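Local coordinates for protein dienelactone hydrolase (PDB 2O2G) that probably works as a hydrolase of the dienelactone hydrolase family, with an alpha/beta-hydrolase fold, at residues I37-H42 / L68-L73; K23-L28 / S46-P51; S96-A101 / G126-A131. One frame throughout, in Å; residues are numbered along the deposited sequence.

Contact 1: I37-H42 / L68-L73; sequences IVLFAH and LLIDLL
Strands 37-41 and 68-70 run parallel, their short axes 17° apart, and two nearly straight backbone bonds, Leu-68 N to Val-38 O and Phe-40 N to Leu-68 O, both 3.0 Å, let Leu-68 bind its neighbour through both N-H and carbonyl. Beyond Phe-40 the chains part, and a water spans the gap, donating to Phe-40 O and to Ile-70 O (2.9 Å). Leu-39 and Leu-68 lie side by side on one face of the sheet, both with CG anti to the backbone N; this brings Leu-39 CD1 to 3.4 Å from Leu-68 CD2, a tight fit. On the other face, Leu-69 CD2 sits above the Phe-40 ring, 3.8 Å from its centroid, in a CH-pi contact displaced toward the rim. Past the strand end, the chi1 of His-42 (60°) places its ring between its own N and carbonyl carbon and swings it across to the other chain, where NE2 accepts the N-H of Leu-72 at 3.1 Å, nearly straight but tilted 23° out of the imidazole plane, and Ile-70 O lies at the ring edge, 3.1 Å from CD2. Replacing His-42 by an alanine would remove the ring, which would probably cost the Leu-72 N-H this acceptor and open a gap beside Ile-70 O and Leu-72 CB. The pair belongs to a beta-alpha-beta unit whose connecting helix 51-63 covers Phe-40 and Leu-69, while helix 91-107 packs on Leu-39 and Ile-70; strand 115-121 continues the sheet beyond 37-41, and strand 22-29 beyond 68-70.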
ATOM      1  N   ILE A  37      -0.615 -10.713   4.688  1.00 26.70           N
ATOM      2  CA  ILE A  37      -1.674  -9.942   4.076  1.00 24.24           C
ATOM      3  C   ILE A  37      -1.120  -8.578   3.681  1.00 25.88           C
ATOM      4  O   ILE A  37      -0.389  -7.934   4.454  1.00 25.68           O
ATOM      5  CB  ILE A  37      -2.920  -9.807   4.969  1.00 27.12           C
ATOM      6  CG1 ILE A  37      -4.084  -9.213   4.148  1.00 21.93           C
ATOM      7  CG2 ILE A  37      -2.628  -8.996   6.215  1.00 24.43           C
ATOM      8  CD1 ILE A  37      -5.438  -9.386   4.796  1.00 32.31           C
ATOM      9  N   VAL A  38      -1.470  -8.172   2.467  1.00 25.57           N
ATOM     10  CA  VAL A  38      -1.062  -6.890   1.930  1.00 29.22           C
ATOM     11  C   VAL A  38      -2.232  -5.897   1.929  1.00 27.52           C
ATOM     12  O   VAL A  38      -3.243  -6.085   1.235  1.00 27.03           O
ATOM     13  CB  VAL A  38      -0.532  -7.070   0.520  1.00 25.12           C
ATOM     14  CG1 VAL A  38      -0.114  -5.721  -0.073  1.00 27.90           C
ATOM     15  CG2 VAL A  38       0.628  -8.077   0.543  1.00 32.38           C
ATOM     16  N   LEU A  39      -2.080  -4.847   2.721  1.00 28.81           N
ATOM     17  CA  LEU A  39      -3.040  -3.777   2.776  1.00 26.63           C
ATOM     18  C   LEU A  39      -2.625  -2.712   1.752  1.00 28.22           C
ATOM     19  O   LEU A  39      -1.482  -2.222   1.779  1.00 22.40           O
ATOM     20  CB  LEU A  39      -3.099  -3.204   4.174  1.00 27.49           C
ATOM     21  CG  LEU A  39      -4.102  -2.078   4.484  1.00 29.85           C
ATOM     22  CD1 LEU A  39      -5.565  -2.396   4.287  1.00 27.04           C
ATOM     23  CD2 LEU A  39      -3.909  -1.701   5.909  1.00 33.32           C
ATOM     24  N   PHE A  40      -3.552  -2.363   0.855  1.00 27.41           N
ATOM     25  CA  PHE A  40      -3.299  -1.383  -0.214  1.00 28.13           C
ATOM     26  C   PHE A  40      -3.743   0.040   0.100  1.00 28.43           C
ATOM     27  O   PHE A  40      -4.859   0.226   0.493  1.00 32.89           O
ATOM     28  CB  PHE A  40      -4.043  -1.787  -1.485  1.00 27.31           C
ATOM     29  CG  PHE A  40      -3.431  -2.904  -2.212  1.00 30.44           C
ATOM     30  CD1 PHE A  40      -3.499  -4.186  -1.712  1.00 30.84           C
ATOM     31  CD2 PHE A  40      -2.822  -2.698  -3.450  1.00 31.85           C
ATOM     32  CE1 PHE A  40      -2.939  -5.235  -2.405  1.00 34.87           C
ATOM     33  CE2 PHE A  40      -2.285  -3.751  -4.150  1.00 34.04           C
ATOM     34  CZ  PHE A  40      -2.324  -5.013  -3.622  1.00 31.84           C
ATOM     35  N   ALA A  41      -2.842   1.016  -0.027  1.00 27.18           N
ATOM     36  CA  ALA A  41      -3.141   2.439   0.100  1.00 25.05           C
ATOM     37  C   ALA A  41      -3.225   2.935  -1.326  1.00 27.57           C
ATOM     38  O   ALA A  41      -2.221   2.943  -2.026  1.00 28.60           O
ATOM     39  CB  ALA A  41      -2.025   3.164   0.829  1.00 30.47           C
ATOM     40  N   HIS A  42      -4.418   3.313  -1.763  1.00 28.03           N
ATOM     41  CA  HIS A  42      -4.646   3.763  -3.122  1.00 28.32           C
ATOM     42  C   HIS A  42      -4.155   5.192  -3.260  1.00 28.54           C
ATOM     43  O   HIS A  42      -3.864   5.871  -2.252  1.00 32.94           O
ATOM     44  CB  HIS A  42      -6.147   3.619  -3.506  1.00 31.51           C
ATOM     45  CG  HIS A  42      -7.086   4.415  -2.628  1.00 32.88           C
ATOM     46  ND1 HIS A  42      -7.144   5.796  -2.647  1.00 34.90           N
ATOM     47  CD2 HIS A  42      -7.993   4.020  -1.700  1.00 34.44           C
ATOM     48  CE1 HIS A  42      -8.042   6.211  -1.765  1.00 36.88           C
ATOM     49  NE2 HIS A  42      -8.585   5.152  -1.190  1.00 28.72           N
ATOM     50  N   LEU A  68      -6.113  -6.877   1.193  1.00 24.44           N
ATOM     51  CA  LEU A  68      -7.210  -5.974   1.597  1.00 23.88           C
ATOM     52  C   LEU A  68      -7.074  -4.676   0.803  1.00 25.32           C
ATOM     53  O   LEU A  68      -6.133  -3.924   0.985  1.00 26.54           O
ATOM     54  CB  LEU A  68      -7.206  -5.676   3.085  1.00 24.70           C
ATOM     55  CG  LEU A  68      -8.283  -4.681   3.556  1.00 27.27           C
ATOM     56  CD1 LEU A  68      -9.688  -5.195   3.185  1.00 27.48           C
ATOM     57  CD2 LEU A  68      -8.126  -4.418   5.051  1.00 33.92           C
ATOM     58  N   LEU A  69      -7.979  -4.503  -0.156  1.00 25.72           N
ATOM     59  CA  LEU A  69      -8.085  -3.305  -0.954  1.00 26.95           C
ATOM     60  C   LEU A  69      -9.150  -2.506  -0.236  1.00 27.52           C
ATOM     61  O   LEU A  69     -10.264  -2.969  -0.090  1.00 27.34           O
ATOM     62  CB  LEU A  69      -8.518  -3.677  -2.359  1.00 25.07           C
ATOM     63  CG  LEU A  69      -7.415  -4.377  -3.169  1.00 31.15           C
ATOM     64  CD1 LEU A  69      -8.028  -5.263  -4.219  1.00 25.66           C
ATOM     65  CD2 LEU A  69      -6.501  -3.364  -3.770  1.00 31.83           C
ATOM     66  N   ILE A  70      -8.783  -1.316   0.212  1.00 26.42           N
ATOM     67  CA  ILE A  70      -9.659  -0.457   1.000  1.00 27.78           C
ATOM     68  C   ILE A  70      -9.844   0.963   0.470  1.00 26.78           C
ATOM     69  O   ILE A  70      -8.985   1.503  -0.213  1.00 26.04           O
ATOM     70  CB  ILE A  70      -9.076  -0.434   2.431  1.00 25.94           C
ATOM     71  CG1 ILE A  70     -10.144  -0.096   3.449  1.00 35.54           C
ATOM     72  CG2 ILE A  70      -7.806   0.436   2.544  1.00 26.95           C
ATOM     73  CD1 ILE A  70      -9.742  -0.491   4.807  1.00 42.03           C
ATOM     74  N   ASP A  71     -10.984   1.565   0.763  1.00 27.03           N
ATOM     75  CA  ASP A  71     -11.174   2.960   0.491  1.00 27.81           C
ATOM     76  C   ASP A  71     -10.662   3.644   1.758  1.00 29.79           C
ATOM     77  O   ASP A  71     -11.152   3.377   2.861  1.00 28.10           O
ATOM     78  CB  ASP A  71     -12.654   3.304   0.275  1.00 30.47           C
ATOM     79  CG  ASP A  71     -13.186   2.829  -1.073  1.00 28.82           C
ATOM     80  OD1 ASP A  71     -12.394   2.678  -2.029  1.00 32.09           O
ATOM     81  OD2 ASP A  71     -14.407   2.647  -1.160  1.00 37.36           O
ATOM     82  N   LEU A  72      -9.690   4.529   1.627  1.00 27.89           N
ATOM     83  CA  LEU A  72      -9.204   5.255   2.785  1.00 28.39           C
ATOM     84  C   LEU A  72     -10.175   6.326   3.232  1.00 25.03           C
ATOM     85  O   LEU A  72     -10.109   6.782   4.387  1.00 28.54           O
ATOM     86  CB  LEU A  72      -7.815   5.833   2.517  1.00 31.27           C
ATOM     87  CG  LEU A  72      -6.771   4.693   2.452  1.00 33.38           C
ATOM     88  CD1 LEU A  72      -5.413   5.274   2.093  1.00 44.00           C
ATOM     89  CD2 LEU A  72      -6.660   3.923   3.743  1.00 48.84           C
ATOM     90  N   LEU A  73     -11.057   6.754   2.344  1.00 24.39           N
ATOM     91  CA  LEU A  73     -12.069   7.722   2.725  1.00 24.53           C
ATOM     92  C   LEU A  73     -13.431   7.037   2.765  1.00 26.03           C
ATOM     93  O   LEU A  73     -13.648   6.017   2.077  1.00 24.68           O
ATOM     94  CB  LEU A  73     -12.123   8.892   1.758  1.00 24.53           C
ATOM     95  CG  LEU A  73     -10.824   9.648   1.509  1.00 27.54           C
ATOM     96  CD1 LEU A  73     -11.071  10.757   0.497  1.00 25.46           C
ATOM     97  CD2 LEU A  73     -10.279  10.213   2.790  1.00 25.53           C
TER
HETATM   98  O   HOH W   1      -7.004   0.165  -1.805  1.00 21.39           O
HETATM   99  O   HOH W   2     -11.227   6.534  -0.726  1.00 12.52           O

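Contact 2: K23-L28 / S46-P51; sequences KLKGNL and SSRYSP. With SO4 (sulfate ion), chain B; EDO (1,2-ethanediol), chain D.
A water bridges Asn-27 and Arg-48, accepting from Asn-27 ND2 at 2.7 Å and donating to Arg-48 O at 2.8 Å; Asn-27 has a second conformer, so its bonds are less certain than the rest. In this conformer OD1 also meets the guanidinium edge, where Arg-48 NE gives it a weak bond of 3.3 Å, the amide and guanidinium planes standing 58° apart. Arg-48 is extended from CG to NE and lies across the strand, its CD against Lys-25 O (3.4 Å). The guanidinium is sandwiched: Lys-25 CB rests 3.6 Å above the centre of one face, and Tyr-49 CE2 covers the rim of the other. Lys-25 NZ and Arg-48 NH1 are like charges 4.4 Å apart, but each has a partner elsewhere, Gln-75 for the lysine and Asp-71 for the arginine. Within the loop, Ser-47 OG accepts from Tyr-49 N in an ST turn. A sulfate, probably from the crystallisation liquor, takes bonds from Ser-46 OG (2.7 Å) and Ser-50 OG, with Gly-43, Arg-52 and Arg-145 also bound to it. The loop leads from strand 36-41 into helix 51-63, which Ser-50 caps, while strand 22-29 is held between strands 12-19 and 66-70.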
ATOM      1  N   LYS A  23     -16.492   4.028   8.998  1.00 28.12           N
ATOM      2  CA  LYS A  23     -16.535   2.699   8.403  1.00 29.04           C
ATOM      3  C   LYS A  23     -15.999   2.878   6.973  1.00 27.94           C
ATOM      4  O   LYS A  23     -16.459   3.752   6.232  1.00 28.91           O
ATOM      5  CB  LYS A  23     -17.973   2.152   8.356  1.00 30.11           C
ATOM      6  CG  LYS A  23     -18.746   2.203   9.703  1.00 31.68           C
ATOM      7  N   LEU A  24     -15.043   2.038   6.607  1.00 27.25           N
ATOM      8  CA  LEU A  24     -14.395   2.074   5.299  1.00 27.39           C
ATOM      9  C   LEU A  24     -14.659   0.783   4.568  1.00 26.35           C
ATOM     10  O   LEU A  24     -14.506  -0.280   5.145  1.00 27.47           O
ATOM     11  CB  LEU A  24     -12.893   2.183   5.475  1.00 27.57           C
ATOM     12  CG  LEU A  24     -12.330   3.339   6.289  1.00 24.62           C
ATOM     13  CD1 LEU A  24     -10.803   3.203   6.337  1.00 20.70           C
ATOM     14  CD2 LEU A  24     -12.746   4.689   5.643  1.00 24.70           C
ATOM     15  N   LYS A  25     -15.017   0.878   3.289  1.00 26.39           N
ATOM     16  CA  LYS A  25     -15.342  -0.288   2.504  1.00 27.70           C
ATOM     17  C   LYS A  25     -14.054  -0.972   2.077  1.00 26.94           C
ATOM     18  O   LYS A  25     -13.038  -0.343   1.719  1.00 25.97           O
ATOM     19  CB  LYS A  25     -16.207   0.070   1.301  1.00 27.99           C
ATOM     20  CG  LYS A  25     -17.570   0.668   1.720  1.00 30.41           C
ATOM     21  CD  LYS A  25     -18.549   0.838   0.591  1.00 36.63           C
ATOM     22  CE  LYS A  25     -18.394   2.074  -0.197  1.00 43.37           C
ATOM     23  NZ  LYS A  25     -19.563   2.252  -1.109  1.00 42.01           N
ATOM     24  N   GLY A  26     -14.117  -2.284   2.103  1.00 25.01           N
ATOM     25  CA  GLY A  26     -12.973  -3.078   1.753  1.00 18.72           C
ATOM     26  C   GLY A  26     -13.308  -4.314   0.986  1.00 21.55           C
ATOM     27  O   GLY A  26     -14.434  -4.797   1.025  1.00 17.37           O
ATOM     28  N   ASN A  27     -12.292  -4.837   0.312  1.00 20.61           N
ATOM     29  CA  ASN A  27     -12.457  -6.074  -0.424  0.50 22.92           C
ATOM     30  C   ASN A  27     -11.297  -6.963   0.096  1.00 22.14           C
ATOM     31  O   ASN A  27     -10.094  -6.673  -0.118  1.00 22.95           O
ATOM     32  CB  ASN A  27     -12.525  -5.825  -1.956  0.50 22.07           C
ATOM     33  CG  ASN A  27     -13.813  -4.993  -2.428  0.50 28.63           C
ATOM     34  OD1 ASN A  27     -14.897  -4.992  -1.805  0.50 31.70           O
ATOM     35  ND2 ASN A  27     -13.675  -4.340  -3.587  0.50 30.82           N
ATOM     36  N   LEU A  28     -11.688  -8.012   0.843  1.00 22.10           N
ATOM     37  CA  LEU A  28     -10.761  -8.937   1.475  1.00 24.02           C
ATOM     38  C   LEU A  28     -10.713 -10.261   0.769  1.00 23.45           C
ATOM     39  O   LEU A  28     -11.757 -10.890   0.526  1.00 23.55           O
ATOM     40  CB  LEU A  28     -11.197  -9.183   2.926  1.00 27.07           C
ATOM     41  CG  LEU A  28     -10.386 -10.104   3.848  1.00 24.74           C
ATOM     42  CD1 LEU A  28      -8.978  -9.585   4.187  1.00 23.17           C
ATOM     43  CD2 LEU A  28     -11.208 -10.298   5.121  1.00 22.95           C
ATOM     44  N   SER A  46      -8.464   7.976  -5.963  1.00 33.48           N
ATOM     45  CA  SER A  46      -8.742   6.609  -6.391  1.00 34.58           C
ATOM     46  C   SER A  46      -9.609   5.864  -5.346  1.00 34.97           C
ATOM     47  O   SER A  46     -10.162   6.477  -4.419  1.00 38.14           O
ATOM     48  CB  SER A  46      -7.419   5.887  -6.680  1.00 33.38           C
ATOM     49  OG  SER A  46      -7.601   4.822  -7.601  1.00 47.14           O
ATOM     50  N   SER A  47      -9.733   4.552  -5.508  1.00 34.26           N
ATOM     51  CA  SER A  47     -10.566   3.757  -4.625  1.00 34.40           C
ATOM     52  C   SER A  47     -10.067   2.322  -4.565  1.00 32.39           C
ATOM     53  O   SER A  47      -9.066   1.966  -5.194  1.00 32.84           O
ATOM     54  CB  SER A  47     -11.976   3.750  -5.185  1.00 33.38           C
ATOM     55  OG  SER A  47     -11.968   3.102  -6.435  1.00 28.11           O
ATOM     56  N   ARG A  48     -10.796   1.497  -3.827  1.00 28.95           N
ATOM     57  CA  ARG A  48     -10.482   0.099  -3.719  1.00 28.57           C
ATOM     58  C   ARG A  48     -10.726  -0.614  -5.051  1.00 28.70           C
ATOM     59  O   ARG A  48     -10.279  -1.743  -5.258  1.00 30.32           O
ATOM     60  CB  ARG A  48     -11.284  -0.536  -2.587  1.00 28.99           C
ATOM     61  CG  ARG A  48     -12.760  -0.707  -2.865  1.00 28.83           C
ATOM     62  CD  ARG A  48     -13.456  -1.094  -1.599  1.00 23.33           C
ATOM     63  NE  ARG A  48     -14.750  -1.682  -1.844  1.00 20.03           N
ATOM     64  CZ  ARG A  48     -15.832  -1.022  -2.224  1.00 25.84           C
ATOM     65  NH1 ARG A  48     -15.795   0.284  -2.415  1.00 25.41           N
ATOM     66  NH2 ARG A  48     -16.965  -1.685  -2.405  1.00 29.41           N
ATOM     67  N   TYR A  49     -11.436   0.041  -5.961  1.00 31.52           N
ATOM     68  CA  TYR A  49     -11.673  -0.509  -7.294  1.00 32.03           C
ATOM     69  C   TYR A  49     -10.585  -0.192  -8.281  1.00 31.25           C
ATOM     70  O   TYR A  49     -10.696  -0.620  -9.411  1.00 29.59           O
ATOM     71  CB  TYR A  49     -12.990  -0.009  -7.865  1.00 33.41           C
ATOM     72  CG  TYR A  49     -14.147  -0.654  -7.219  1.00 36.77           C
ATOM     73  CD1 TYR A  49     -14.460  -1.985  -7.485  1.00 46.55           C
ATOM     74  CD2 TYR A  49     -14.944   0.053  -6.345  1.00 41.97           C
ATOM     75  CE1 TYR A  49     -15.559  -2.586  -6.890  1.00 49.04           C
ATOM     76  CE2 TYR A  49     -16.029  -0.522  -5.752  1.00 49.41           C
ATOM     77  CZ  TYR A  49     -16.342  -1.850  -6.021  1.00 52.17           C
ATOM     78  OH  TYR A  49     -17.424  -2.432  -5.405  1.00 50.67           O
ATOM     79  N   SER A  50      -9.543   0.544  -7.874  1.00 33.87           N
ATOM     80  CA  SER A  50      -8.426   0.836  -8.787  1.00 32.78           C
ATOM     81  C   SER A  50      -8.085  -0.382  -9.618  1.00 32.01           C
ATOM     82  O   SER A  50      -7.709  -1.393  -9.033  1.00 32.27           O
ATOM     83  CB  SER A  50      -7.153   1.171  -8.011  1.00 33.38           C
ATOM     84  OG  SER A  50      -6.017   1.090  -8.869  1.00 28.38           O
ATOM     85  N   PRO A  51      -8.119  -0.274 -10.961  1.00 33.91           N
ATOM     86  CA  PRO A  51      -7.740  -1.441 -11.808  1.00 33.53           C
ATOM     87  C   PRO A  51      -6.264  -1.815 -11.649  1.00 33.14           C
ATOM     88  O   PRO A  51      -5.879  -2.986 -11.760  1.00 30.54           O
ATOM     89  CB  PRO A  51      -8.063  -0.996 -13.240  1.00 34.82           C
ATOM     90  CG  PRO A  51      -8.518   0.409 -13.177  1.00 34.60           C
ATOM     91  CD  PRO A  51      -8.453   0.923 -11.755  1.00 35.85           C
TER
HETATM   92  S   SO4 B 223      -3.889   4.144  -8.037  1.00 24.56           S
HETATM   93  O1  SO4 B 223      -4.236   3.775  -6.676  1.00 18.37           O
HETATM   94  O2  SO4 B 223      -5.118   4.535  -8.667  1.00 27.45           O
HETATM   95  O3  SO4 B 223      -3.436   2.935  -8.698  1.00 31.81           O
HETATM   96  O4  SO4 B 223      -2.870   5.185  -8.096  1.00 25.21           O
HETATM   97  C1  EDO D 225     -18.372  -2.812   0.602  1.00 36.13           C
HETATM   98  O1  EDO D 225     -17.199  -3.350   1.261  1.00 27.06           O
HETATM   99  C2  EDO D 225     -19.680  -3.093   1.326  1.00 40.17           C
HETATM  100  O2  EDO D 225     -19.510  -3.162   2.754  1.00 37.74           O
HETATM  101  O   HOH W   3     -11.520  -4.237  -5.177  1.00 27.61           O

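Contact 3: S96-A101 / G126-A131; sequences SRLVGA and GAALVA
With chi1 at -159° Leu-98 carries CG anti to its backbone N, and a chi2 of 51° then extends CD2 toward the neighbouring helix; in Val-99 the first torsion sends CG1 opposite the N and leaves CG2 beside it, facing the same helix. The two residues thus present one methyl each to an alanine-rich side of helix 123-134. Leu-98 CD2 comes over the backbone of the second helix, 3.6 Å from Ala-128 CA; Ala-128 N comes next, and Ala-127 O and Ala-128 CB both stand at 4.2 Å from that methyl. One turn further along, Ala-131 CB lies between the CG2 branch of Val-99 (3.7 Å) and the CB of Leu-98 (4.1 Å). No hydrogen bond crosses the interface, and the fit is one of aliphatic carbons against alanine methyls and main chain. The small alanines are consistent with the axis separation of 8.7 Å, at an angle of 59°, with Val-99 and Ala-131 nearest at 5.5 Å between CA atoms. In the alpha/beta-hydrolase fold such helices flank the central sheet, and here both 91-107 and 123-134 lie on the same side of it, with Tyr-118 of strand 115-121 touching Leu-98, Ala-128 and Ala-131. The probable nucleophile elbow (Gly-120, Ser-122, Gly-124) runs into the start of helix 123-134, and Ala-127 packs against residues of this elbow. Leu-98 also reaches Leu-39 and Ala-41 of strand 36-41, so the same side chain fills the angle between the sheet and the second helix.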
ATOM      1  N   SER A  96      -3.548   7.766   9.107  1.00 23.71           N
ATOM      2  CA  SER A  96      -4.297   7.351  10.277  1.00 24.88           C
ATOM      3  C   SER A  96      -5.319   6.317   9.846  1.00 23.01           C
ATOM      4  O   SER A  96      -5.612   5.401  10.585  1.00 20.33           O
ATOM      5  CB  SER A  96      -5.015   8.516  10.969  1.00 25.26           C
ATOM      6  OG  SER A  96      -6.164   8.916  10.218  1.00 34.71           O
ATOM      7  N   ARG A  97      -5.888   6.477   8.668  1.00 21.79           N
ATOM      8  CA  ARG A  97      -6.879   5.516   8.181  1.00 24.20           C
ATOM      9  C   ARG A  97      -6.247   4.175   7.936  1.00 24.11           C
ATOM     10  O   ARG A  97      -6.812   3.148   8.267  1.00 25.91           O
ATOM     11  CB  ARG A  97      -7.569   6.050   6.905  1.00 23.22           C
ATOM     12  CG  ARG A  97      -8.366   7.324   7.161  1.00 29.56           C
ATOM     13  CD  ARG A  97      -9.599   6.953   7.969  1.00 30.43           C
ATOM     14  NE  ARG A  97     -10.349   8.088   8.406  1.00 30.96           N
ATOM     15  CZ  ARG A  97     -11.158   8.795   7.637  1.00 32.96           C
ATOM     16  NH1 ARG A  97     -11.332   8.485   6.370  1.00 23.53           N
ATOM     17  NH2 ARG A  97     -11.782   9.825   8.158  1.00 27.49           N
ATOM     18  N   LEU A  98      -5.043   4.188   7.401  1.00 27.86           N
ATOM     19  CA  LEU A  98      -4.283   2.942   7.163  1.00 27.99           C
ATOM     20  C   LEU A  98      -3.900   2.270   8.504  1.00 28.53           C
ATOM     21  O   LEU A  98      -4.018   1.053   8.644  1.00 27.87           O
ATOM     22  CB  LEU A  98      -3.054   3.272   6.342  1.00 27.26           C
ATOM     23  CG  LEU A  98      -2.369   2.172   5.547  1.00 39.05           C
ATOM     24  CD1 LEU A  98      -3.380   1.405   4.682  1.00 36.95           C
ATOM     25  CD2 LEU A  98      -1.316   2.845   4.695  1.00 42.09           C
ATOM     26  N   VAL A  99      -3.500   3.074   9.488  1.00 26.07           N
ATOM     27  CA  VAL A  99      -3.188   2.561  10.836  1.00 26.90           C
ATOM     28  C   VAL A  99      -4.458   1.887  11.391  1.00 26.39           C
ATOM     29  O   VAL A  99      -4.362   0.814  11.972  1.00 24.03           O
ATOM     30  CB  VAL A  99      -2.708   3.689  11.800  1.00 26.86           C
ATOM     31  CG1 VAL A  99      -2.670   3.247  13.261  1.00 23.65           C
ATOM     32  CG2 VAL A  99      -1.345   4.219  11.373  1.00 27.26           C
ATOM     33  N   GLY A 100      -5.613   2.556  11.227  1.00 27.65           N
ATOM     34  CA  GLY A 100      -6.933   2.028  11.657  1.00 28.30           C
ATOM     35  C   GLY A 100      -7.267   0.692  10.998  1.00 24.42           C
ATOM     36  O   GLY A 100      -7.669  -0.263  11.687  1.00 25.50           O
ATOM     37  N   ALA A 101      -7.089   0.606   9.687  1.00 25.22           N
ATOM     38  CA  ALA A 101      -7.274  -0.666   8.964  1.00 25.74           C
ATOM     39  C   ALA A 101      -6.311  -1.770   9.403  1.00 24.40           C
ATOM     40  O   ALA A 101      -6.667  -2.957   9.394  1.00 26.05           O
ATOM     41  CB  ALA A 101      -7.168  -0.459   7.454  1.00 25.40           C
ATOM     42  N   GLY A 126       3.679   7.459   0.507  1.00 29.94           N
ATOM     43  CA  GLY A 126       4.014   8.261   1.666  1.00 28.58           C
ATOM     44  C   GLY A 126       3.142   7.927   2.869  1.00 30.71           C
ATOM     45  O   GLY A 126       3.643   7.849   4.006  1.00 29.08           O
ATOM     46  N   ALA A 127       1.848   7.743   2.619  1.00 26.70           N
ATOM     47  CA  ALA A 127       0.911   7.451   3.687  1.00 26.51           C
ATOM     48  C   ALA A 127       1.269   6.112   4.347  1.00 25.54           C
ATOM     49  O   ALA A 127       1.241   6.009   5.564  1.00 28.31           O
ATOM     50  CB  ALA A 127      -0.487   7.444   3.149  1.00 28.29           C
ATOM     51  N   ALA A 128       1.669   5.131   3.522  1.00 25.35           N
ATOM     52  CA  ALA A 128       2.077   3.813   3.965  1.00 25.90           C
ATOM     53  C   ALA A 128       3.290   3.903   4.868  1.00 27.53           C
ATOM     54  O   ALA A 128       3.331   3.208   5.895  1.00 23.32           O
ATOM     55  CB  ALA A 128       2.407   2.932   2.786  1.00 26.69           C
ATOM     56  N   LEU A 129       4.278   4.726   4.478  1.00 23.46           N
ATOM     57  CA  LEU A 129       5.478   4.859   5.284  1.00 24.65           C
ATOM     58  C   LEU A 129       5.175   5.549   6.595  1.00 24.77           C
ATOM     59  O   LEU A 129       5.757   5.188   7.609  1.00 25.72           O
ATOM     60  CB  LEU A 129       6.603   5.579   4.534  1.00 26.83           C
ATOM     61  CG  LEU A 129       7.078   4.702   3.366  1.00 31.02           C
ATOM     62  CD1 LEU A 129       7.745   5.538   2.316  1.00 33.98           C
ATOM     63  CD2 LEU A 129       7.992   3.554   3.832  1.00 27.71           C
ATOM     64  N   VAL A 130       4.286   6.550   6.589  1.00 25.23           N
ATOM     65  CA  VAL A 130       3.951   7.247   7.845  1.00 24.14           C
ATOM     66  C   VAL A 130       3.239   6.289   8.803  1.00 26.24           C
ATOM     67  O   VAL A 130       3.524   6.267   9.999  1.00 26.80           O
ATOM     68  CB  VAL A 130       3.117   8.541   7.612  1.00 27.82           C
ATOM     69  CG1 VAL A 130       2.689   9.167   8.951  1.00 30.20           C
ATOM     70  CG2 VAL A 130       3.911   9.543   6.804  1.00 25.64           C
ATOM     71  N   ALA A 131       2.326   5.479   8.263  1.00 26.80           N
ATOM     72  CA  ALA A 131       1.624   4.478   9.049  1.00 28.92           C
ATOM     73  C   ALA A 131       2.562   3.377   9.611  1.00 29.12           C
ATOM     74  O   ALA A 131       2.431   2.973  10.766  1.00 29.76           O
ATOM     75  CB  ALA A 131       0.511   3.838   8.200  1.00 27.75           C
TER

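In the fold
The three contacts illustrate how chemistry follows both depth and the kind of element joined in an alpha/beta fold. Contact 1 is wholly buried and pairs parallel strands by backbone bonds; contact 3, also buried, joins two helices lying on that sheet by apolar contacts alone. Contact 2 is partly buried and depends on charged and polar side chains, water and loop turns. Strand 22-29 of contact 2 is the sheet neighbour of 66-70 in contact 1, Leu-69 O and Asp-71 N probably bonding to Asn-27 N and Lys-25 O, and Asp-71 of contact 1 answers the charge of Arg-48. Contact 3 meets contact 1 where Leu-98 packs on Leu-39, but only brushes contact 2, through Arg-97 and Leu-24.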